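Local coordinates for protein particle-associated glycoside hydrolase (Acinetobacter phage Fri1, PDB 6C72) that probably depolymerises the capsular polysaccharide of Acinetobacter baumannii as a trimeric tailspike, helping the phage through the host capsule during entry, at residues F34-A39 with T54-A59; T488-F493 with I578-V583. All blocks are in the same frame, centred on the assembly; numbering follows the deposited sequence.

Contact 1 of 2, residues F34-A39 with T54-A59; sequences FHNQKA and TYLWDA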
loop_
_atom_site.group_PDB
_atom_site.type_symbol
_atom_site.label_atom_id
_atom_site.label_comp_id
_atom_site.label_asym_id
_atom_site.label_seq_id
_atom_site.Cartn_x
_atom_site.Cartn_y
_atom_site.Cartn_z
ATOM N N PHE A 34 10.323 -13.577 -58.843
ATOM C CA PHE A 34 8.881 -13.723 -58.737
ATOM C C PHE A 34 8.347 -12.896 -57.572
ATOM O O PHE A 34 9.102 -12.376 -56.745
ATOM C CB PHE A 34 8.497 -15.198 -58.561
ATOM C CG PHE A 34 9.246 -15.888 -57.453
ATOM C CD1 PHE A 34 10.477 -16.481 -57.689
ATOM C CD2 PHE A 34 8.716 -15.939 -56.172
ATOM C CE1 PHE A 34 11.160 -17.116 -56.670
ATOM C CE2 PHE A 34 9.394 -16.570 -55.153
ATOM C CZ PHE A 34 10.616 -17.159 -55.400
ATOM N N HIS A 35 7.018 -12.797 -57.513
ATOM C CA HIS A 35 6.361 -12.014 -56.474
ATOM C C HIS A 35 6.668 -12.593 -55.098
ATOM O O HIS A 35 6.504 -13.793 -54.862
ATOM C CB HIS A 35 4.847 -11.978 -56.719
ATOM C CG HIS A 35 4.081 -11.137 -55.736
ATOM N ND1 HIS A 35 4.363 -9.806 -55.508
ATOM C CD2 HIS A 35 3.029 -11.438 -54.937
ATOM C CE1 HIS A 35 3.525 -9.326 -54.604
ATOM N NE2 HIS A 35 2.704 -10.297 -54.241
ATOM N N ASN A 36 7.134 -11.728 -54.199
ATOM C CA ASN A 36 7.425 -12.090 -52.813
ATOM C C ASN A 36 8.505 -13.169 -52.737
ATOM O O ASN A 36 8.391 -14.146 -51.994
ATOM C CB ASN A 36 6.151 -12.528 -52.084
ATOM C CG ASN A 36 5.223 -11.363 -51.775
ATOM O OD1 ASN A 36 5.673 -10.263 -51.451
ATOM N ND2 ASN A 36 3.917 -11.599 -51.882
ATOM N N GLN A 37 9.563 -12.985 -53.521
ATOM C CA GLN A 37 10.754 -13.808 -53.386
ATOM C C GLN A 37 11.549 -13.395 -52.154
ATOM O O GLN A 37 11.627 -12.214 -51.810
ATOM C CB GLN A 37 11.645 -13.705 -54.622
ATOM C CG GLN A 37 12.856 -14.627 -54.557
ATOM C CD GLN A 37 13.793 -14.465 -55.729
ATOM O OE1 GLN A 37 13.742 -13.471 -56.450
ATOM N NE2 GLN A 37 14.674 -15.437 -55.915
ATOM N N LYS A 38 12.159 -14.385 -51.508
ATOM C CA LYS A 38 12.922 -14.175 -50.286
ATOM C C LYS A 38 14.333 -13.691 -50.604
ATOM O O LYS A 38 15.012 -14.253 -51.468
ATOM C CB LYS A 38 13.001 -15.486 -49.504
ATOM C CG LYS A 38 13.647 -15.421 -48.125
ATOM C CD LYS A 38 13.416 -16.744 -47.397
ATOM C CE LYS A 38 14.310 -16.897 -46.176
ATOM N NZ LYS A 38 14.125 -18.229 -45.519
ATOM N N ALA A 39 14.768 -12.640 -49.913
ATOM C CA ALA A 39 16.149 -12.175 -49.960
ATOM C C ALA A 39 16.639 -11.917 -48.544
ATOM O O ALA A 39 15.881 -11.442 -47.692
ATOM C CB ALA A 39 16.313 -10.907 -50.787
ATOM N N THR A 54 15.634 -9.577 -43.703
ATOM C CA THR A 54 14.901 -10.375 -44.673
ATOM C C THR A 54 13.938 -9.477 -45.435
ATOM O O THR A 54 13.253 -8.639 -44.840
ATOM C CB THR A 54 14.144 -11.511 -43.987
ATOM O OG1 THR A 54 15.089 -12.389 -43.370
ATOM C CG2 THR A 54 13.322 -12.301 -44.984
ATOM N N TYR A 55 13.871 -9.677 -46.747
ATOM C CA TYR A 55 13.092 -8.824 -47.629
ATOM C C TYR A 55 12.202 -9.664 -48.531
ATOM O O TYR A 55 12.479 -10.838 -48.796
ATOM C CB TYR A 55 14.008 -7.937 -48.478
ATOM C CG TYR A 55 14.922 -7.049 -47.663
ATOM C CD1 TYR A 55 16.115 -7.538 -47.135
ATOM C CD2 TYR A 55 14.600 -5.713 -47.433
ATOM C CE1 TYR A 55 16.953 -6.728 -46.386
ATOM C CE2 TYR A 55 15.438 -4.891 -46.697
ATOM C CZ TYR A 55 16.610 -5.409 -46.176
ATOM O OH TYR A 55 17.439 -4.601 -45.446
ATOM N N LEU A 56 11.117 -9.045 -48.994
ATOM C CA LEU A 56 10.208 -9.646 -49.962
ATOM C C LEU A 56 10.156 -8.774 -51.213
ATOM O O LEU A 56 10.028 -7.547 -51.129
ATOM C CB LEU A 56 8.798 -9.814 -49.382
ATOM C CG LEU A 56 8.611 -10.821 -48.244
ATOM C CD1 LEU A 56 7.132 -10.964 -47.886
ATOM C CD2 LEU A 56 9.211 -12.164 -48.613
ATOM N N TRP A 57 10.239 -9.412 -52.372
ATOM C CA TRP A 57 10.323 -8.687 -53.633
ATOM C C TRP A 57 8.945 -8.201 -54.066
ATOM O O TRP A 57 7.985 -8.975 -54.093
ATOM C CB TRP A 57 10.939 -9.588 -54.704
ATOM C CG TRP A 57 10.967 -9.001 -56.076
ATOM C CD1 TRP A 57 10.260 -9.431 -57.161
ATOM C CD2 TRP A 57 11.740 -7.879 -56.518
ATOM N NE1 TRP A 57 10.547 -8.646 -58.250
ATOM C CE2 TRP A 57 11.450 -7.682 -57.883
ATOM C CE3 TRP A 57 12.647 -7.020 -55.892
ATOM C CZ2 TRP A 57 12.039 -6.661 -58.637
ATOM C CZ3 TRP A 57 13.229 -6.010 -56.636
ATOM C CH2 TRP A 57 12.923 -5.836 -57.997
ATOM N N ASP A 58 8.844 -6.913 -54.384
ATOM C CA ASP A 58 7.642 -6.334 -54.976
ATOM C C ASP A 58 8.058 -5.738 -56.314
ATOM O O ASP A 58 8.760 -4.721 -56.354
ATOM C CB ASP A 58 7.006 -5.283 -54.058
ATOM C CG ASP A 58 5.601 -4.865 -54.514
ATOM O OD1 ASP A 58 5.075 -5.439 -55.494
ATOM O OD2 ASP A 58 5.011 -3.963 -53.879
ATOM N N ALA A 59 7.636 -6.383 -57.404
ATOM C CA ALA A 59 8.072 -5.963 -58.733
ATOM C C ALA A 59 7.502 -4.606 -59.135
ATOM O O ALA A 59 8.150 -3.858 -59.878
ATOM C CB ALA A 59 7.681 -7.024 -59.763
#

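Contact 2 of 2, residues T488-F493 with I578-V583; sequences TEIRNF and IVKVDV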
loop_
_atom_site.group_PDB
_atom_site.type_symbol
_atom_site.label_atom_id
_atom_site.label_comp_id
_atom_site.label_asym_id
_atom_site.label_seq_id
_atom_site.Cartn_x
_atom_site.Cartn_y
_atom_site.Cartn_z
ATOM N N THR A 488 -21.331 17.716 36.731
ATOM C CA THR A 488 -21.113 19.119 37.019
ATOM C C THR A 488 -21.070 19.905 35.711
ATOM O O THR A 488 -20.464 19.462 34.731
ATOM C CB THR A 488 -19.830 19.284 37.865
ATOM O OG1 THR A 488 -19.551 20.670 38.073
ATOM C CG2 THR A 488 -18.642 18.649 37.192
ATOM N N GLU A 489 -21.785 21.031 35.682
ATOM C CA GLU A 489 -21.761 21.989 34.584
ATOM C C GLU A 489 -21.546 23.390 35.149
ATOM O O GLU A 489 -21.745 23.638 36.343
ATOM C CB GLU A 489 -23.052 21.956 33.747
ATOM C CG GLU A 489 -23.220 20.725 32.877
ATOM C CD GLU A 489 -24.537 20.719 32.119
ATOM O OE1 GLU A 489 -25.566 21.137 32.692
ATOM O OE2 GLU A 489 -24.548 20.288 30.944
ATOM N N ILE A 490 -21.189 24.323 34.268
ATOM C CA ILE A 490 -20.783 25.656 34.701
ATOM C C ILE A 490 -21.178 26.674 33.637
ATOM O O ILE A 490 -21.047 26.428 32.428
ATOM C CB ILE A 490 -19.271 25.672 35.011
ATOM C CG1 ILE A 490 -18.883 26.899 35.838
ATOM C CG2 ILE A 490 -18.441 25.542 33.729
ATOM C CD1 ILE A 490 -17.439 26.832 36.385
ATOM N N ARG A 491 -21.670 27.824 34.091
ATOM C CA ARG A 491 -22.159 28.859 33.186
ATOM C C ARG A 491 -21.689 30.212 33.688
ATOM O O ARG A 491 -21.439 30.394 34.881
ATOM C CB ARG A 491 -23.694 28.854 33.081
ATOM C CG ARG A 491 -24.267 27.609 32.456
ATOM C CD ARG A 491 -23.874 27.535 30.989
ATOM N NE ARG A 491 -24.412 26.362 30.302
ATOM C CZ ARG A 491 -23.813 25.169 30.292
ATOM N NH1 ARG A 491 -22.662 25.002 30.934
ATOM N NH2 ARG A 491 -24.359 24.148 29.634
ATOM N N ASN A 492 -21.580 31.154 32.759
ATOM C CA ASN A 492 -21.286 32.548 33.052
ATOM C C ASN A 492 -22.605 33.307 33.094
ATOM O O ASN A 492 -23.452 33.129 32.211
ATOM C CB ASN A 492 -20.347 33.113 31.981
ATOM C CG ASN A 492 -20.031 34.596 32.168
ATOM O OD1 ASN A 492 -20.937 35.429 32.284
ATOM N ND2 ASN A 492 -18.749 34.937 32.160
ATOM N N PHE A 493 -22.787 34.140 34.119
ATOM C CA PHE A 493 -24.010 34.927 34.250
ATOM C C PHE A 493 -23.671 36.391 34.436
ATOM O O PHE A 493 -22.866 36.747 35.301
ATOM C CB PHE A 493 -24.886 34.457 35.406
ATOM C CG PHE A 493 -25.648 33.231 35.089
ATOM C CD1 PHE A 493 -26.798 33.301 34.334
ATOM C CD2 PHE A 493 -25.188 31.997 35.504
ATOM C CE1 PHE A 493 -27.482 32.153 34.005
ATOM C CE2 PHE A 493 -25.866 30.849 35.188
ATOM C CZ PHE A 493 -27.004 30.912 34.443
ATOM N N ILE A 578 -19.767 33.479 38.122
ATOM C CA ILE A 578 -19.667 32.117 37.616
ATOM C C ILE A 578 -20.549 31.229 38.485
ATOM O O ILE A 578 -20.516 31.326 39.721
ATOM C CB ILE A 578 -18.216 31.617 37.629
ATOM C CG1 ILE A 578 -17.268 32.583 36.880
ATOM C CG2 ILE A 578 -18.161 30.202 37.082
ATOM C CD1 ILE A 578 -17.509 32.738 35.360
ATOM N N VAL A 579 -21.332 30.359 37.855
ATOM C CA VAL A 579 -22.252 29.477 38.567
ATOM C C VAL A 579 -21.928 28.033 38.189
ATOM O O VAL A 579 -22.018 27.650 37.012
ATOM C CB VAL A 579 -23.717 29.823 38.255
ATOM C CG1 VAL A 579 -24.657 28.893 38.984
ATOM C CG2 VAL A 579 -24.000 31.276 38.613
ATOM N N LYS A 580 -21.522 27.244 39.173
ATOM C CA LYS A 580 -21.203 25.838 38.971
ATOM C C LYS A 580 -22.215 24.987 39.730
ATOM O O LYS A 580 -22.551 25.298 40.879
ATOM C CB LYS A 580 -19.777 25.538 39.428
ATOM C CG LYS A 580 -19.343 24.078 39.300
ATOM C CD LYS A 580 -17.862 23.955 39.655
ATOM C CE LYS A 580 -17.321 22.545 39.460
ATOM N NZ LYS A 580 -17.809 21.578 40.502
ATOM N N VAL A 581 -22.722 23.938 39.078
ATOM C CA VAL A 581 -23.691 23.030 39.677
ATOM C C VAL A 581 -23.101 21.626 39.745
ATOM O O VAL A 581 -22.595 21.108 38.743
ATOM C CB VAL A 581 -25.011 23.004 38.892
ATOM C CG1 VAL A 581 -26.064 22.320 39.741
ATOM C CG2 VAL A 581 -25.443 24.405 38.547
ATOM N N ASP A 582 -23.207 21.002 40.917
ATOM C CA ASP A 582 -22.882 19.594 41.123
ATOM C C ASP A 582 -24.183 18.852 41.401
ATOM O O ASP A 582 -24.914 19.207 42.331
ATOM C CB ASP A 582 -21.916 19.406 42.299
ATOM C CG ASP A 582 -20.649 20.249 42.177
ATOM O OD1 ASP A 582 -20.235 20.583 41.046
ATOM O OD2 ASP A 582 -20.043 20.553 43.225
ATOM N N VAL A 583 -24.481 17.833 40.602
ATOM C CA VAL A 583 -25.717 17.071 40.737
ATOM C C VAL A 583 -25.365 15.640 41.127
ATOM O O VAL A 583 -24.568 14.978 40.447
ATOM C CB VAL A 583 -26.557 17.086 39.444
ATOM C CG1 VAL A 583 -27.859 16.318 39.640
ATOM C CG2 VAL A 583 -26.832 18.511 38.982
#

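Contact 1 of 2, residues F34-A39 with T54-A59
Trp-57 lays the edge of its indole against the turn that leads into strand 38-41, with CD1 3.2 Å from Phe-34 O and that oxygen close to the ring plane. With CG anti to the Trp-57 backbone N (chi1 175°), the CD1 edge of the five-membered ring is turned toward this carbonyl; the indole also meets the ring of Trp-81, the planes at about 50°. Phe-34 to Gln-37 form a type II beta turn, and CB of Gln-37 lies over one face of the Phe-34 ring. The turn is tied to strand 54-58 by Asn-36 N, 2.9 Å from Trp-57 O, and by Trp-57 N, which reaches a lone pair of Gln-37 O. Beyond it the antiparallel pairing is regular: Tyr-55 N lies 2.8 Å from Ala-39 O, and that oxygen also sits at the edge of the tyrosine ring. The side chains of Ala-39 and Tyr-55 lie on the face against helix 24-27, where both touch Leu-27. Asn-36 OD1 comes 3.8 Å from Leu-56 CB, the two side chains slanting across one another. Backbone amides thus supply the directional bonds, whereas the side chains mostly add packing, so this hairpin-like pairing probably owes its register to main-chain bonding.

Contact 2 of 2, residues T488-F493 with I578-V583
Asp-582 OD1 receives the ammonium of Lys-580, with NZ 2.7 Å away on the oxygen's syn lone pair, and Thr-488 OG1 approaches it from the facing strand at 3.1 Å. This cluster sits on an antiparallel beta ladder between two neighbouring inner strands, 485-494 and 576-585, of the six-stranded C-terminal sheet. The threonine hydroxyl is equally near Val-581 O, also 3.1 Å from OG1, so its single proton could serve either acceptor. Thr-488 and Asp-582 run alongside each other in the same direction, whereas the lysine runs out extended and turns only at its last torsion (chi4 -73°) to bring NZ back to the carboxylate. On the same face Ile-490 CD1 rests 3.5 Å from Ile-578 CG2. This side of the sheet lies at the trimer interface, where Lys-580 makes a cation-pi contact with Phe-486 of the third subunit and Asn-492 ND2 is hydrogen-bonded to Asp-483 O of that subunit.

The opposite face carries Glu-489, Arg-491, Val-579 and Val-581. Here Val-581 packs on Leu-503 and Trp-595 of the smaller sheet, as expected of a two-layer sandwich, while the Glu-489 carboxylate reaches Lys-592 and Trp-595. Between the strands, Val-581 N gives Glu-489 O a nearly straight bond (173° at the hydrogen), Glu-489 N returns one to Val-581 O, and Arg-491 and Val-579 form the next hydrogen-bonded pair. Arg-491 curls back on its own strand, NH1 2.6 Å from Ile-490 O and 52° out of that carbonyl's plane, and makes a cation-pi contact with Trp-595. Further along, Phe-493 leans its ring on Val-579, CD2 3.4 Å from CG2.

Starting at the N terminus, the chain makes contact 1 first, where 34-39 pairs with 54-59 and closes a loop of 14 residues within the small mixed sheet. The chain then climbs through the long run of parallel strands from 89-91 to 448-450, wound as in a beta-helix, before reaching the C-terminal domain. There contact 2 joins 488-493 to 578-583 and encloses 84 residues, 46 of them in strands. The two contacts are in series, neither nested nor crossing, and their centres lie about 102 Å apart on opposite sides of the chain's centre. Each pairs strands within a terminal domain, and each has residues packed against a neighbouring subunit.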